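Local structure of aspartate-semialdehyde dehydrogenase (Thermus thermophilus, 2YV3) at residues W95-W100 with V211-K216; P123-A128 with T204-K209; P193-F198 with A227-V232. The protein probably catalyses the NADPH-dependent reductive dephosphorylation of L-aspartyl-4-phosphate to L-aspartate-semialdehyde, a step toward lysine, methionine and threonine, and works as a homodimer. One frame throughout, in Å; residues are numbered along the deposited sequence.

Contact 1 of 3, residues W95-W100 with V211-K216; sequences WRYEPW and VWETHK
The carbonyl oxygen of Arg96 receives the ammonium group of Lys216, NZ standing 2.8 Å from O with a C=O...N angle of 162°, almost in line with the carbonyl. The same nitrogen makes a weak bond to Glu98 O, and Val101 O just beyond is a further acceptor, so backbone carbonyls of one loop gather round a single lysine. Lys216 can span the distance because its chain is stretched out from the helix, with CG anti to the backbone N and every later torsion also extended. Residues 95-98 form a type I beta turn, in the loop that joins strands 87-90 and 119-121 of the nucleotide-binding Rossmann domain; the partner is helix 205-219 of the region assigned to dimerisation, so the contact ties the two parts of the subunit together. The side chain of Arg96, predicted to bind phosphate, meets Glu213. The carboxylate oxygen OE1 lies over a face of the guanidinium, 3.1 Å from NH1, and the planes of the two groups are 69° apart: this salt bridge works through charge, with no N-H directed at the oxygen. Glu213 is fixed from elsewhere, OE2 bonding to Thr127 OG1 and OE1 weakly to Asn124 N, while NE of Arg96 is held by Asn122 O. Tyr97 packs its ring against CB of Arg96, which sits 3.6 Å above the ring plane. Trp212 turns the edge of its six-membered ring toward a face of Tyr97 in a T-shaped pair, centroids 5.9 Å apart and planes at 76°, with CE3 nearest to Tyr97 CE1. CG of Glu213 comes to the rim of the tyrosine ring, whose hydroxyl bonds to Ser93 OG.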
ATOM      1  N   TRP A  95      18.967  20.957   6.330  1.00 25.75           N
ATOM      2  CA  TRP A  95      19.652  20.996   7.615  1.00 20.78           C
ATOM      3  C   TRP A  95      19.301  19.828   8.558  1.00 23.95           C
ATOM      4  O   TRP A  95      19.847  19.735   9.657  1.00 22.09           O
ATOM      5  CB  TRP A  95      19.344  22.321   8.312  1.00 23.29           C
ATOM      6  CG  TRP A  95      19.566  23.493   7.438  1.00 20.82           C
ATOM      7  CD1 TRP A  95      18.616  24.219   6.779  1.00 25.01           C
ATOM      8  CD2 TRP A  95      20.825  24.061   7.080  1.00 19.16           C
ATOM      9  NE1 TRP A  95      19.208  25.199   6.034  1.00  8.61           N
ATOM     10  CE2 TRP A  95      20.565  25.127   6.198  1.00 20.46           C
ATOM     11  CE3 TRP A  95      22.154  23.771   7.420  1.00 26.75           C
ATOM     12  CZ2 TRP A  95      21.581  25.911   5.645  1.00 27.10           C
ATOM     13  CZ3 TRP A  95      23.169  24.552   6.869  1.00 31.78           C
ATOM     14  CH2 TRP A  95      22.871  25.611   5.989  1.00 25.53           C
ATOM     15  N   ARG A  96      18.397  18.949   8.119  1.00 23.28           N
ATOM     16  CA  ARG A  96      17.951  17.795   8.905  1.00 22.25           C
ATOM     17  C   ARG A  96      19.055  16.901   9.436  1.00 17.54           C
ATOM     18  O   ARG A  96      19.108  16.606  10.621  1.00 24.32           O
ATOM     19  CB  ARG A  96      17.030  16.905   8.081  1.00 32.25           C
ATOM     20  CG  ARG A  96      15.592  17.336   7.967  1.00 25.15           C
ATOM     21  CD  ARG A  96      14.888  16.343   7.063  1.00 28.87           C
ATOM     22  NE  ARG A  96      13.605  16.832   6.576  1.00 37.63           N
ATOM     23  CZ  ARG A  96      12.945  16.272   5.574  1.00 37.94           C
ATOM     24  NH1 ARG A  96      13.454  15.208   4.971  1.00 32.79           N
ATOM     25  NH2 ARG A  96      11.795  16.782   5.157  1.00 44.32           N
ATOM     26  N   TYR A  97      19.925  16.453   8.545  1.00 22.59           N
ATOM     27  CA  TYR A  97      21.003  15.560   8.931  1.00 22.46           C
ATOM     28  C   TYR A  97      22.245  16.311   9.314  1.00 20.93           C
ATOM     29  O   TYR A  97      23.339  15.898   8.987  1.00 25.23           O
ATOM     30  CB  TYR A  97      21.291  14.593   7.784  1.00 25.76           C
ATOM     31  CG  TYR A  97      20.017  14.242   7.055  1.00 35.45           C
ATOM     32  CD1 TYR A  97      18.972  13.595   7.718  1.00 17.11           C
ATOM     33  CD2 TYR A  97      19.791  14.693   5.754  1.00 30.49           C
ATOM     34  CE1 TYR A  97      17.740  13.421   7.116  1.00 21.95           C
ATOM     35  CE2 TYR A  97      18.553  14.520   5.146  1.00 38.19           C
ATOM     36  CZ  TYR A  97      17.535  13.882   5.839  1.00 23.52           C
ATOM     37  OH  TYR A  97      16.318  13.699   5.243  1.00 35.80           O
ATOM     38  N   GLU A  98      22.081  17.420  10.020  1.00 31.84           N
ATOM     39  CA  GLU A  98      23.240  18.197  10.432  1.00 30.00           C
ATOM     40  C   GLU A  98      23.318  18.265  11.966  1.00 30.36           C
ATOM     41  O   GLU A  98      22.377  18.695  12.622  1.00 29.11           O
ATOM     42  CB  GLU A  98      23.169  19.594   9.812  1.00 35.88           C
ATOM     43  CG  GLU A  98      22.439  19.657   8.451  1.00 45.22           C
ATOM     44  CD  GLU A  98      22.958  18.677   7.370  1.00 47.12           C
ATOM     45  OE1 GLU A  98      24.185  18.633   7.117  1.00 39.03           O
ATOM     46  OE2 GLU A  98      22.124  17.960   6.757  1.00 33.82           O
ATOM     47  N   PRO A  99      24.448  17.814  12.544  1.00 36.48           N
ATOM     48  CA  PRO A  99      24.818  17.744  13.969  1.00 40.24           C
ATOM     49  C   PRO A  99      24.516  18.957  14.878  1.00 43.83           C
ATOM     50  O   PRO A  99      24.549  18.852  16.108  1.00 34.00           O
ATOM     51  CB  PRO A  99      26.311  17.447  13.911  1.00 42.49           C
ATOM     52  CG  PRO A  99      26.419  16.592  12.695  1.00 40.19           C
ATOM     53  CD  PRO A  99      25.549  17.306  11.702  1.00 37.14           C
ATOM     54  N   TRP A 100      24.216  20.104  14.288  1.00 48.26           N
ATOM     55  CA  TRP A 100      23.950  21.284  15.097  1.00 44.87           C
ATOM     56  C   TRP A 100      22.477  21.686  15.085  1.00 42.39           C
ATOM     57  O   TRP A 100      22.076  22.604  15.809  1.00 42.55           O
ATOM     58  CB  TRP A 100      24.830  22.452  14.600  1.00 39.54           C
ATOM     59  CG  TRP A 100      24.257  23.255  13.447  1.00 36.54           C
ATOM     60  CD1 TRP A 100      23.177  24.092  13.487  1.00 35.86           C
ATOM     61  CD2 TRP A 100      24.800  23.374  12.125  1.00 33.60           C
ATOM     62  NE1 TRP A 100      23.022  24.730  12.278  1.00 26.43           N
ATOM     63  CE2 TRP A 100      24.004  24.305  11.424  1.00 23.81           C
ATOM     64  CE3 TRP A 100      25.886  22.783  11.461  1.00 41.13           C
ATOM     65  CZ2 TRP A 100      24.257  24.663  10.105  1.00 29.67           C
ATOM     66  CZ3 TRP A 100      26.140  23.142  10.142  1.00 29.05           C
ATOM     67  CH2 TRP A 100      25.327  24.072   9.480  1.00 35.06           C
ATOM     68  N   VAL A 211      14.306   5.996   8.498  1.00 30.44           N
ATOM     69  CA  VAL A 211      15.352   5.531   9.411  1.00 21.30           C
ATOM     70  C   VAL A 211      16.220   6.645  10.015  1.00 23.22           C
ATOM     71  O   VAL A 211      16.193   6.860  11.226  1.00 30.27           O
ATOM     72  CB  VAL A 211      16.294   4.542   8.710  1.00 25.54           C
ATOM     73  CG1 VAL A 211      17.088   3.765   9.753  1.00 10.49           C
ATOM     74  CG2 VAL A 211      15.502   3.615   7.807  1.00 14.13           C
ATOM     75  N   TRP A 212      16.995   7.343   9.186  1.00 20.20           N
ATOM     76  CA  TRP A 212      17.867   8.417   9.679  1.00 27.70           C
ATOM     77  C   TRP A 212      17.120   9.456  10.530  1.00 33.61           C
ATOM     78  O   TRP A 212      17.665  10.007  11.491  1.00 33.02           O
ATOM     79  CB  TRP A 212      18.547   9.147   8.517  1.00 21.16           C
ATOM     80  CG  TRP A 212      19.273   8.254   7.559  1.00 24.15           C
ATOM     81  CD1 TRP A 212      19.852   7.046   7.831  1.00 25.59           C
ATOM     82  CD2 TRP A 212      19.536   8.521   6.176  1.00 23.56           C
ATOM     83  NE1 TRP A 212      20.454   6.546   6.699  1.00 24.53           N
ATOM     84  CE2 TRP A 212      20.274   7.432   5.669  1.00 16.80           C
ATOM     85  CE3 TRP A 212      19.216   9.581   5.312  1.00 18.12           C
ATOM     86  CZ2 TRP A 212      20.700   7.369   4.347  1.00 22.21           C
ATOM     87  CZ3 TRP A 212      19.642   9.521   4.001  1.00 22.09           C
ATOM     88  CH2 TRP A 212      20.375   8.424   3.528  1.00 21.28           C
ATOM     89  N   GLU A 213      15.875   9.738  10.172  1.00 27.43           N
ATOM     90  CA  GLU A 213      15.113  10.702  10.936  1.00 30.67           C
ATOM     91  C   GLU A 213      14.684  10.109  12.268  1.00 33.32           C
ATOM     92  O   GLU A 213      14.723  10.800  13.289  1.00 35.17           O
ATOM     93  CB  GLU A 213      13.898  11.177  10.142  1.00 27.55           C
ATOM     94  CG  GLU A 213      14.250  12.170   9.052  1.00 26.66           C
ATOM     95  CD  GLU A 213      13.052  12.544   8.224  1.00 39.38           C
ATOM     96  OE1 GLU A 213      13.116  13.581   7.531  1.00 37.30           O
ATOM     97  OE2 GLU A 213      12.049  11.789   8.262  1.00 40.98           O
ATOM     98  N   THR A 214      14.282   8.836  12.259  1.00 26.50           N
ATOM     99  CA  THR A 214      13.862   8.154  13.484  1.00 26.59           C
ATOM    100  C   THR A 214      15.061   8.015  14.440  1.00 25.44           C
ATOM    101  O   THR A 214      15.004   8.398  15.614  1.00 10.58           O
ATOM    102  CB  THR A 214      13.309   6.730  13.182  1.00 32.89           C
ATOM    103  OG1 THR A 214      12.169   6.821  12.315  1.00 22.52           O
ATOM    104  CG2 THR A 214      12.895   6.037  14.469  1.00 31.22           C
ATOM    105  N   HIS A 215      16.151   7.472  13.915  1.00 18.59           N
ATOM    106  CA  HIS A 215      17.362   7.273  14.687  1.00 20.59           C
ATOM    107  C   HIS A 215      17.823   8.542  15.408  1.00 28.36           C
ATOM    108  O   HIS A 215      18.531   8.468  16.415  1.00 38.32           O
ATOM    109  CB  HIS A 215      18.458   6.751  13.770  1.00 30.29           C
ATOM    110  CG  HIS A 215      18.335   5.292  13.446  1.00 32.85           C
ATOM    111  ND1 HIS A 215      19.257   4.623  12.667  1.00 38.21           N
ATOM    112  CD2 HIS A 215      17.442   4.361  13.856  1.00 29.29           C
ATOM    113  CE1 HIS A 215      18.940   3.341  12.618  1.00 38.60           C
ATOM    114  NE2 HIS A 215      17.842   3.155  13.331  1.00 26.90           N
ATOM    115  N   LYS A 216      17.413   9.700  14.901  1.00 25.74           N
ATOM    116  CA  LYS A 216      17.781  10.974  15.515  1.00 23.89           C
ATOM    117  C   LYS A 216      16.629  11.577  16.324  1.00 27.55           C
ATOM    118  O   LYS A 216      16.828  12.050  17.448  1.00 31.65           O
ATOM    119  CB  LYS A 216      18.231  11.976  14.447  1.00 20.00           C
ATOM    120  CG  LYS A 216      18.604  13.341  15.007  1.00 15.46           C
ATOM    121  CD  LYS A 216      18.843  14.346  13.900  1.00 25.56           C
ATOM    122  CE  LYS A 216      19.331  15.665  14.452  1.00 17.10           C
ATOM    123  NZ  LYS A 216      19.879  16.522  13.360  1.00 29.07           N
TER

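Contact 2 of 3, residues P123-A128 with T204-K209; sequences PNCTTA and TREEMK
This is a buried, largely polar contact between the beginnings of two helices, 125-141 and 205-219, deep in the subunit beside the predicted catalytic cysteine. Asn124 and Lys209 meet across the contact. The asparagine, in the N-cap position of the first helix, extends its side chain toward the second. The lysine chain crosses it at about a right angle, CE passing 3.7 Å from Asn124 CB and NZ ending beside the amide. A bend at chi3 (72°) turns the ammonium group back toward its own helix, where NZ forms a salt bridge with Glu206 OE1 at 3.2 Å, approaching from above the carboxylate plane. Lys209 NZ also lies close to NH1 of Arg96, the predicted phosphate-binding residue; the pair is consistent with a site that handles an anionic substrate, and Glu206 would partly offset their charge. The carboxylate of Glu206 is brought inward by a bend at chi2, and its OE2 comes 3.6 Å from Cys125 SG and equally 3.6 Å from Thr126 OG1. Cys125 is the predicted acyl-thioester nucleophile of the aspartate-semialdehyde dehydrogenase family, placed here in the first turn of its helix; His238, the predicted proton acceptor, packs against it from strand 237-246. Further along, Thr127 OG1 lies 3.7 Å from Lys209 O, its hydroxyl being taken up by Glu213. The second helix opens with a capping box: Glu207 N donates to Thr204 OG1 at 3.2 Å, nearly straight at 176°, and Thr204 N donates to Glu207 OE1 at 2.6 Å. That same oxygen of Glu207 forms a salt bridge with Arg292 of the second subunit.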
ATOM      1  N   PRO A 123      10.777  17.573  10.402  1.00 27.94           N
ATOM      2  CA  PRO A 123      10.858  16.181   9.938  1.00 24.00           C
ATOM      3  C   PRO A 123      10.133  15.883   8.643  1.00 20.97           C
ATOM      4  O   PRO A 123       9.311  16.669   8.200  1.00 16.97           O
ATOM      5  CB  PRO A 123      10.283  15.396  11.118  1.00 31.52           C
ATOM      6  CG  PRO A 123       9.291  16.341  11.699  1.00 31.17           C
ATOM      7  CD  PRO A 123      10.050  17.658  11.680  1.00 29.50           C
ATOM      8  N   ASN A 124      10.438  14.731   8.043  1.00 22.59           N
ATOM      9  CA  ASN A 124       9.803  14.346   6.791  1.00 11.05           C
ATOM     10  C   ASN A 124       8.336  14.110   7.033  1.00 15.30           C
ATOM     11  O   ASN A 124       7.899  14.083   8.168  1.00 27.06           O
ATOM     12  CB  ASN A 124      10.407  13.074   6.218  1.00 10.49           C
ATOM     13  CG  ASN A 124       9.880  12.768   4.822  1.00 27.33           C
ATOM     14  OD1 ASN A 124       9.419  11.657   4.539  1.00 34.27           O
ATOM     15  ND2 ASN A 124       9.957  13.762   3.935  1.00 27.38           N
ATOM     16  N   CYS A 125       7.574  13.937   5.966  1.00 18.74           N
ATOM     17  CA  CYS A 125       6.150  13.692   6.104  1.00 21.82           C
ATOM     18  C   CYS A 125       5.949  12.321   6.740  1.00 18.57           C
ATOM     19  O   CYS A 125       5.514  12.193   7.890  1.00 15.87           O
ATOM     20  CB  CYS A 125       5.492  13.721   4.725  1.00 17.70           C
ATOM     21  SG  CYS A 125       6.361  12.653   3.514  1.00 38.91           S
ATOM     22  N   THR A 126       6.292  11.305   5.959  1.00 21.25           N
ATOM     23  CA  THR A 126       6.162   9.916   6.347  1.00 25.59           C
ATOM     24  C   THR A 126       6.663   9.619   7.758  1.00 24.99           C
ATOM     25  O   THR A 126       6.133   8.719   8.413  1.00 14.93           O
ATOM     26  CB  THR A 126       6.918   9.014   5.350  1.00 27.79           C
ATOM     27  OG1 THR A 126       6.443   9.260   4.025  1.00 41.07           O
ATOM     28  CG2 THR A 126       6.686   7.561   5.664  1.00 45.67           C
ATOM     29  N   THR A 127       7.672  10.373   8.214  1.00 17.92           N
ATOM     30  CA  THR A 127       8.267  10.184   9.541  1.00 13.95           C
ATOM     31  C   THR A 127       7.465  10.813  10.673  1.00 18.19           C
ATOM     32  O   THR A 127       7.289  10.212  11.728  1.00  4.89           O
ATOM     33  CB  THR A 127       9.708  10.755   9.613  1.00 22.88           C
ATOM     34  OG1 THR A 127      10.607   9.929   8.860  1.00 17.07           O
ATOM     35  CG2 THR A 127      10.182  10.802  11.042  1.00 14.07           C
ATOM     36  N   ALA A 128       6.994  12.035  10.443  1.00 21.55           N
ATOM     37  CA  ALA A 128       6.213  12.754  11.434  1.00 21.95           C
ATOM     38  C   ALA A 128       5.060  11.886  11.932  1.00 28.80           C
ATOM     39  O   ALA A 128       5.064  11.441  13.095  1.00 29.43           O
ATOM     40  CB  ALA A 128       5.681  14.038  10.846  1.00 13.93           C
ATOM     41  N   THR A 204      15.243   4.040  -1.427  1.00 25.68           N
ATOM     42  CA  THR A 204      15.139   5.373  -2.009  1.00 28.21           C
ATOM     43  C   THR A 204      15.383   6.371  -0.885  1.00 25.99           C
ATOM     44  O   THR A 204      15.279   6.017   0.293  1.00 30.64           O
ATOM     45  CB  THR A 204      13.733   5.620  -2.626  1.00 29.67           C
ATOM     46  OG1 THR A 204      12.759   5.788  -1.583  1.00 16.29           O
ATOM     47  CG2 THR A 204      13.336   4.442  -3.521  1.00 18.65           C
ATOM     48  N   ARG A 205      15.716   7.606  -1.240  1.00 28.15           N
ATOM     49  CA  ARG A 205      15.972   8.626  -0.228  1.00 28.15           C
ATOM     50  C   ARG A 205      14.777   8.715   0.703  1.00 23.15           C
ATOM     51  O   ARG A 205      14.940   8.920   1.891  1.00 32.78           O
ATOM     52  CB  ARG A 205      16.243   9.992  -0.883  1.00 40.43           C
ATOM     53  CG  ARG A 205      16.172  11.188   0.072  1.00 43.52           C
ATOM     54  CD  ARG A 205      17.457  12.031   0.089  1.00 51.28           C
ATOM     55  NE  ARG A 205      17.285  13.250   0.888  1.00 53.43           N
ATOM     56  CZ  ARG A 205      18.257  14.109   1.194  1.00 48.01           C
ATOM     57  NH1 ARG A 205      19.498  13.899   0.773  1.00 51.21           N
ATOM     58  NH2 ARG A 205      17.991  15.173   1.939  1.00 42.61           N
ATOM     59  N   GLU A 206      13.577   8.550   0.164  1.00 27.29           N
ATOM     60  CA  GLU A 206      12.372   8.605   0.987  1.00 30.91           C
ATOM     61  C   GLU A 206      12.418   7.489   2.031  1.00 27.49           C
ATOM     62  O   GLU A 206      12.364   7.743   3.226  1.00 33.97           O
ATOM     63  CB  GLU A 206      11.129   8.442   0.116  1.00 35.15           C
ATOM     64  CG  GLU A 206       9.842   8.788   0.811  1.00 20.96           C
ATOM     65  CD  GLU A 206       9.596  10.284   0.920  1.00 41.65           C
ATOM     66  OE1 GLU A 206      10.506  11.109   0.619  1.00 40.26           O
ATOM     67  OE2 GLU A 206       8.469  10.639   1.324  1.00 42.38           O
ATOM     68  N   GLU A 207      12.518   6.251   1.566  1.00 29.89           N
ATOM     69  CA  GLU A 207      12.596   5.100   2.455  1.00 27.20           C
ATOM     70  C   GLU A 207      13.644   5.334   3.536  1.00 28.49           C
ATOM     71  O   GLU A 207      13.351   5.206   4.728  1.00 18.58           O
ATOM     72  CB  GLU A 207      12.960   3.839   1.657  1.00 22.45           C
ATOM     73  CG  GLU A 207      11.876   3.415   0.700  1.00 27.18           C
ATOM     74  CD  GLU A 207      12.288   2.307  -0.245  1.00 25.48           C
ATOM     75  OE1 GLU A 207      13.191   2.526  -1.074  1.00 41.51           O
ATOM     76  OE2 GLU A 207      11.704   1.211  -0.162  1.00 34.45           O
ATOM     77  N   MET A 208      14.856   5.692   3.102  1.00 26.68           N
ATOM     78  CA  MET A 208      15.988   5.924   3.996  1.00 23.77           C
ATOM     79  C   MET A 208      15.789   6.943   5.108  1.00 29.94           C
ATOM     80  O   MET A 208      16.462   6.893   6.145  1.00 32.07           O
ATOM     81  CB  MET A 208      17.225   6.283   3.179  1.00 25.28           C
ATOM     82  CG  MET A 208      17.904   5.050   2.621  1.00 19.61           C
ATOM     83  SD  MET A 208      17.800   3.735   3.864  1.00 27.87           S
ATOM     84  CE  MET A 208      18.967   4.287   5.089  1.00 20.49           C
ATOM     85  N   LYS A 209      14.842   7.848   4.893  1.00 27.19           N
ATOM     86  CA  LYS A 209      14.516   8.882   5.855  1.00 16.48           C
ATOM     87  C   LYS A 209      13.764   8.278   7.031  1.00 21.22           C
ATOM     88  O   LYS A 209      14.024   8.642   8.180  1.00 22.27           O
ATOM     89  CB  LYS A 209      13.690   9.962   5.158  1.00 17.31           C
ATOM     90  CG  LYS A 209      14.514  10.687   4.109  1.00 15.19           C
ATOM     91  CD  LYS A 209      13.677  11.330   3.008  1.00 41.70           C
ATOM     92  CE  LYS A 209      12.904  12.554   3.484  1.00 47.42           C
ATOM     93  NZ  LYS A 209      12.217  13.243   2.351  1.00 39.39           N
TER

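Contact 3 of 3, residues P193-F198 with A227-V232; sequences PHIDAF and ATAVRV
The backbones draw together at Pro193 and Val230, whose CA atoms are 4.5 Å apart, and separate slightly to 5.9 Å between the CA atoms of Ile195 and Ala229. Ile195 makes the largest share of the contact. Its CG1 rests against the methyl of Ala229, 3.5 Å from CB, and CD1 reaches beyond to Arg231. With CG1 anti to the carbonyl carbon (chi1 -73°), the branch runs out to place CD1 over the centre of one face of the guanidinium, 3.4 Å from CZ, and at the same 3.4 Å from Arg231 CB. Arg231 presents that face because its chain bends at both chi2 and chi3, forming a hollow in which the isoleucine methyl touches both CB and the guanidinium face. Segment 227-232 begins in strand 224-228, an outer strand of the sheet in the dimerisation region, and continues out of it; segment 193-198 belongs to the long connection between helices 159-173 and 205-219. Arg231 is predicted to bind substrate, as is Gln152, which touches both Ile195 and Ala229, so the isoleucine packs against a wall of the probable substrate pocket and covers one face of a residue thought to hold the substrate. The backbone of Arg231 is hydrogen-bonded to Ile192. At Pro193, Val230 sets its methyls against the proline, CG1 at 4.1 Å from Pro193 CA and CG2 at 4.5 Å from Pro193 CB. The CB of His194 points away from 227-232, and NE2 makes a weak bond to Asp196 O at 2.7 Å within the loop. ND1 of the ring bonds to Tyr276 OH of the second subunit, and Val230 packs on Tyr151 of that subunit.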
ATOM      1  N   PRO A 193       6.240   1.841  -6.879  1.00 19.06           N
ATOM      2  CA  PRO A 193       7.098   1.500  -5.738  1.00 17.48           C
ATOM      3  C   PRO A 193       8.382   2.331  -5.844  1.00 21.82           C
ATOM      4  O   PRO A 193       9.495   1.834  -5.733  1.00 11.80           O
ATOM      5  CB  PRO A 193       7.329   0.010  -5.934  1.00  9.31           C
ATOM      6  CG  PRO A 193       7.379  -0.098  -7.416  1.00 14.71           C
ATOM      7  CD  PRO A 193       6.240   0.754  -7.871  1.00  9.73           C
ATOM      8  N   HIS A 194       8.197   3.623  -6.053  1.00 21.13           N
ATOM      9  CA  HIS A 194       9.314   4.517  -6.216  1.00 29.12           C
ATOM     10  C   HIS A 194       8.952   5.934  -5.773  1.00 30.82           C
ATOM     11  O   HIS A 194       8.220   6.637  -6.454  1.00 37.28           O
ATOM     12  CB  HIS A 194       9.723   4.488  -7.693  1.00 32.54           C
ATOM     13  CG  HIS A 194      10.925   5.320  -8.019  1.00 30.21           C
ATOM     14  ND1 HIS A 194      11.485   5.343  -9.279  1.00 32.31           N
ATOM     15  CD2 HIS A 194      11.650   6.183  -7.269  1.00 21.41           C
ATOM     16  CE1 HIS A 194      12.499   6.190  -9.291  1.00 34.51           C
ATOM     17  NE2 HIS A 194      12.621   6.712  -8.084  1.00 26.97           N
ATOM     18  N   ILE A 195       9.445   6.360  -4.619  1.00 35.05           N
ATOM     19  CA  ILE A 195       9.136   7.711  -4.189  1.00 36.45           C
ATOM     20  C   ILE A 195      10.294   8.652  -4.459  1.00 35.88           C
ATOM     21  O   ILE A 195      10.126   9.624  -5.192  1.00 31.13           O
ATOM     22  CB  ILE A 195       8.736   7.776  -2.697  1.00 45.73           C
ATOM     23  CG1 ILE A 195       7.327   7.187  -2.512  1.00 33.57           C
ATOM     24  CG2 ILE A 195       8.767   9.233  -2.204  1.00 46.40           C
ATOM     25  CD1 ILE A 195       6.221   7.946  -3.241  1.00 22.72           C
ATOM     26  N   ASP A 196      11.472   8.372  -3.912  1.00 34.87           N
ATOM     27  CA  ASP A 196      12.588   9.290  -4.157  1.00 46.55           C
ATOM     28  C   ASP A 196      13.794   8.819  -4.982  1.00 41.30           C
ATOM     29  O   ASP A 196      13.640   8.177  -6.025  1.00 43.63           O
ATOM     30  CB  ASP A 196      13.087   9.876  -2.837  1.00 48.07           C
ATOM     31  CG  ASP A 196      13.416  11.330  -2.964  1.00 45.47           C
ATOM     32  OD1 ASP A 196      12.569  12.045  -3.532  1.00 48.51           O
ATOM     33  OD2 ASP A 196      14.497  11.760  -2.514  1.00 47.16           O
ATOM     34  N   ALA A 197      14.993   9.166  -4.518  1.00 37.76           N
ATOM     35  CA  ALA A 197      16.233   8.815  -5.212  1.00 33.74           C
ATOM     36  C   ALA A 197      16.809   7.486  -4.731  1.00 31.98           C
ATOM     37  O   ALA A 197      16.898   7.248  -3.537  1.00 32.25           O
ATOM     38  CB  ALA A 197      17.262   9.931  -5.013  1.00 28.52           C
ATOM     39  N   PHE A 198      17.201   6.628  -5.665  1.00 32.96           N
ATOM     40  CA  PHE A 198      17.763   5.327  -5.323  1.00 27.51           C
ATOM     41  C   PHE A 198      19.180   5.468  -4.862  1.00 24.46           C
ATOM     42  O   PHE A 198      19.991   6.099  -5.521  1.00 28.32           O
ATOM     43  CB  PHE A 198      17.721   4.371  -6.527  1.00 22.37           C
ATOM     44  CG  PHE A 198      16.367   3.796  -6.787  1.00 14.01           C
ATOM     45  CD1 PHE A 198      15.918   2.703  -6.070  1.00 16.46           C
ATOM     46  CD2 PHE A 198      15.511   4.396  -7.693  1.00  3.02           C
ATOM     47  CE1 PHE A 198      14.621   2.213  -6.246  1.00 19.45           C
ATOM     48  CE2 PHE A 198      14.227   3.919  -7.879  1.00 14.13           C
ATOM     49  CZ  PHE A 198      13.776   2.823  -7.150  1.00 20.39           C
ATOM     50  N   ALA A 227      11.694  -0.069   5.259  1.00 24.47           N
ATOM     51  CA  ALA A 227      10.492   0.608   4.760  1.00 26.52           C
ATOM     52  C   ALA A 227      10.433   0.646   3.239  1.00 21.42           C
ATOM     53  O   ALA A 227      11.460   0.819   2.580  1.00 20.27           O
ATOM     54  CB  ALA A 227      10.431   2.030   5.308  1.00 18.45           C
ATOM     55  N   THR A 228       9.231   0.476   2.690  1.00 16.20           N
ATOM     56  CA  THR A 228       9.023   0.519   1.244  1.00 18.28           C
ATOM     57  C   THR A 228       8.081   1.669   0.959  1.00 18.11           C
ATOM     58  O   THR A 228       6.894   1.566   1.243  1.00 17.48           O
ATOM     59  CB  THR A 228       8.332  -0.754   0.682  1.00 26.62           C
ATOM     60  OG1 THR A 228       9.095  -1.915   1.009  1.00 18.03           O
ATOM     61  CG2 THR A 228       8.194  -0.649  -0.865  1.00 31.51           C
ATOM     62  N   ALA A 229       8.594   2.752   0.391  1.00  8.14           N
ATOM     63  CA  ALA A 229       7.761   3.898   0.083  1.00 17.24           C
ATOM     64  C   ALA A 229       7.007   3.668  -1.217  1.00 17.07           C
ATOM     65  O   ALA A 229       7.617   3.468  -2.267  1.00 26.42           O
ATOM     66  CB  ALA A 229       8.624   5.172  -0.024  1.00 13.51           C
ATOM     67  N   VAL A 230       5.680   3.678  -1.161  1.00 17.24           N
ATOM     68  CA  VAL A 230       4.920   3.492  -2.387  1.00 17.86           C
ATOM     69  C   VAL A 230       3.933   4.623  -2.587  1.00 20.33           C
ATOM     70  O   VAL A 230       3.259   5.041  -1.649  1.00 25.95           O
ATOM     71  CB  VAL A 230       4.203   2.149  -2.415  1.00  7.84           C
ATOM     72  CG1 VAL A 230       3.549   1.946  -3.798  1.00 18.28           C
ATOM     73  CG2 VAL A 230       5.201   1.034  -2.111  1.00 12.15           C
ATOM     74  N   ARG A 231       3.898   5.133  -3.814  1.00 14.57           N
ATOM     75  CA  ARG A 231       3.042   6.244  -4.212  1.00 22.25           C
ATOM     76  C   ARG A 231       1.709   5.630  -4.639  1.00 22.00           C
ATOM     77  O   ARG A 231       1.709   4.568  -5.247  1.00 32.27           O
ATOM     78  CB  ARG A 231       3.712   6.981  -5.392  1.00 23.78           C
ATOM     79  CG  ARG A 231       2.976   8.195  -5.965  1.00 20.84           C
ATOM     80  CD  ARG A 231       3.003   9.414  -5.036  1.00 23.43           C
ATOM     81  NE  ARG A 231       4.214  10.227  -5.111  1.00  9.80           N
ATOM     82  CZ  ARG A 231       4.740  10.846  -4.052  1.00 21.62           C
ATOM     83  NH1 ARG A 231       4.159  10.716  -2.866  1.00 12.15           N
ATOM     84  NH2 ARG A 231       5.825  11.609  -4.160  1.00  8.50           N
ATOM     85  N   VAL A 232       0.582   6.266  -4.325  1.00 17.35           N
ATOM     86  CA  VAL A 232      -0.716   5.710  -4.721  1.00 18.09           C
ATOM     87  C   VAL A 232      -1.711   6.799  -5.075  1.00 15.91           C
ATOM     88  O   VAL A 232      -1.516   7.961  -4.746  1.00 18.13           O
ATOM     89  CB  VAL A 232      -1.338   4.835  -3.619  1.00 23.26           C
ATOM     90  CG1 VAL A 232      -0.334   3.774  -3.172  1.00 26.11           C
ATOM     91  CG2 VAL A 232      -1.797   5.712  -2.443  1.00 15.46           C
TER

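In the fold
From the N terminus, the chain first builds the nucleotide-binding domain, and contact 1 closes the longest loop, from 95-100 in the loop after strand 87-90 to 211-216 on helix 205-219. Contact 2 closes a shorter loop, 123-128 to 204-209, which lies wholly within the first and ends on the same helix; the two also touch where Tyr97 packs on Arg205. Contact 3 starts inside both loops at 193-198 and ends at 227-232, beyond helix 205-219, and so crosses each. It joins contact 2 where Ala197 O meets Arg205 N. Helix 205-219 thus links the Rossmann domain, the helix of Cys125 and the dimer-facing part, where contacts 2 and 3 meet the second subunit.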